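AztD protein (Citrobacter koseri, PDB 6CMK) binds zinc in the periplasm and acts as a chaperone that hands one zinc ion directly to the solute-binding protein AztC of the AztABCD transport system. Local coordinates at residues S335-V338 and T339-S343. Numbering follows the deposited sequence. Where two conformers were deposited one is given.
Sequences SVRV and TDPYS. With EDO (1,2-ethanediol), chain L.
Arg-337 reaches forward along the chain to the backbone of Thr-339, and the polar evidence for this is modest: NH1 lies 3.3 Å from Thr-339 O, a weak hydrogen bond made at the edge of the guanidinium. Its N-H...O angle is 131°, and since Arg-337 was modelled in two conformers, the bond is doubtful. CG stands anti to the backbone N (chi1 -178°), and a bend at chi3 turns the guanidinium so that its edge faces Thr-339 O. In this conformer NH1 also has a stronger partner, Asp-319 O. Thr-339 OG1, meanwhile, donates to Asp-340 O at 2.9 Å, tilted 30° from the carbonyl plane. A 1,2-ethanediol, probably from the crystallisation liquor, bonds weakly to Val-338 O through its O2.

The nonpolar part rests on methyl contact. Val-338 CG1 meets Thr-339 CG2 at 3.9 Å, and both side chains also touch Phe-316 of strand 312-317. On the exposed side, Pro-341 CD approaches Arg-337 NH1 obliquely at 3.9 Å.

Backbone hydrogen bonds of Val-338 and Thr-339 with Gly-320 carry the pairing just past the strand. This is the exit of strand 331-337, the fourth and outermost strand of an antiparallel beta-propeller blade, where the chain leaves for the next blade.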
loop_
_atom_site.group_PDB
_atom_site.type_symbol
_atom_site.label_atom_id
_atom_site.label_comp_id
_atom_site.label_asym_id
_atom_site.label_seq_id
_atom_site.Cartn_x
_atom_site.Cartn_y
_atom_site.Cartn_z
ATOM N N SER B 335 28.369 -2.629 -11.469
ATOM C CA SER B 335 28.442 -4.082 -11.377
ATOM C C SER B 335 29.430 -4.461 -10.284
ATOM O O SER B 335 30.386 -3.731 -10.018
ATOM C CB SER B 335 28.884 -4.711 -12.705
ATOM O OG SER B 335 28.036 -4.311 -13.765
ATOM N N VAL B 336 29.203 -5.616 -9.663
ATOM C CA VAL B 336 30.093 -6.134 -8.630
ATOM C C VAL B 336 30.136 -7.654 -8.738
ATOM O O VAL B 336 29.108 -8.301 -8.960
ATOM C CB VAL B 336 29.646 -5.688 -7.218
ATOM C CG1 VAL B 336 28.327 -6.344 -6.813
ATOM C CG2 VAL B 336 30.726 -5.994 -6.189
ATOM N N ARG B 337 31.330 -8.224 -8.585
ATOM C CA ARG B 337 31.487 -9.672 -8.603
ATOM C C ARG B 337 31.006 -10.262 -7.282
ATOM O O ARG B 337 31.423 -9.816 -6.209
ATOM C CB ARG B 337 32.950 -10.043 -8.850
ATOM C CG ARG B 337 33.196 -11.535 -8.933
ATOM C CD ARG B 337 34.534 -11.838 -9.595
ATOM N NE ARG B 337 34.467 -11.557 -11.024
ATOM C CZ ARG B 337 33.863 -12.348 -11.907
ATOM N NH1 ARG B 337 33.284 -13.476 -11.509
ATOM N NH2 ARG B 337 33.839 -12.013 -13.189
ATOM N N VAL B 338 30.133 -11.269 -7.363
ATOM C CA VAL B 338 29.545 -11.897 -6.188
ATOM C C VAL B 338 29.902 -13.373 -6.083
ATOM O O VAL B 338 30.181 -13.867 -4.985
ATOM C CB VAL B 338 28.014 -11.710 -6.184
ATOM C CG1 VAL B 338 27.377 -12.451 -5.006
ATOM C CG2 VAL B 338 27.685 -10.227 -6.153
ATOM N N THR B 339 29.873 -14.107 -7.198
ATOM C CA THR B 339 30.208 -15.524 -7.207
ATOM C C THR B 339 31.261 -15.781 -8.283
ATOM O O THR B 339 31.587 -14.904 -9.092
ATOM C CB THR B 339 28.957 -16.396 -7.443
ATOM O OG1 THR B 339 28.457 -16.202 -8.767
ATOM C CG2 THR B 339 27.833 -16.067 -6.442
ATOM N N ASP B 340 31.832 -16.989 -8.274
ATOM C CA ASP B 340 32.544 -17.455 -9.452
ATOM C C ASP B 340 31.574 -17.506 -10.629
ATOM O O ASP B 340 30.360 -17.564 -10.437
ATOM C CB ASP B 340 33.144 -18.839 -9.228
ATOM C CG ASP B 340 34.391 -18.809 -8.364
ATOM O OD1 ASP B 340 35.184 -17.849 -8.478
ATOM O OD2 ASP B 340 34.580 -19.757 -7.575
ATOM N N PRO B 341 32.085 -17.501 -11.860
ATOM C CA PRO B 341 31.189 -17.626 -13.011
ATOM C C PRO B 341 30.337 -18.883 -12.927
ATOM O O PRO B 341 30.756 -19.917 -12.399
ATOM C CB PRO B 341 32.146 -17.680 -14.207
ATOM C CG PRO B 341 33.374 -17.010 -13.742
ATOM C CD PRO B 341 33.489 -17.340 -12.279
ATOM N N TYR B 342 29.122 -18.771 -13.443
ATOM C CA TYR B 342 28.244 -19.902 -13.711
ATOM C C TYR B 342 27.949 -19.894 -15.212
ATOM O O TYR B 342 26.823 -19.602 -15.625
ATOM C CB TYR B 342 26.941 -19.807 -12.893
ATOM C CG TYR B 342 26.972 -20.213 -11.423
ATOM C CD1 TYR B 342 27.513 -19.379 -10.443
ATOM C CD2 TYR B 342 26.370 -21.396 -11.006
ATOM C CE1 TYR B 342 27.487 -19.744 -9.093
ATOM C CE2 TYR B 342 26.348 -21.767 -9.670
ATOM C CZ TYR B 342 26.902 -20.941 -8.718
ATOM O OH TYR B 342 26.853 -21.331 -7.395
ATOM N N SER B 343 28.971 -20.166 -16.026
ATOM C CA SER B 343 28.811 -20.156 -17.478
ATOM C C SER B 343 27.703 -21.120 -17.887
ATOM O O SER B 343 27.786 -22.316 -17.608
ATOM C CB SER B 343 30.131 -20.545 -18.145
ATOM O OG SER B 343 30.005 -20.596 -19.554
HETATM C C1 EDO L . 33.761 -12.273 -4.648
HETATM O O1 EDO L . 34.597 -11.112 -4.693
HETATM C C2 EDO L . 34.344 -13.366 -5.534
HETATM O O2 EDO L . 33.432 -14.467 -5.603
#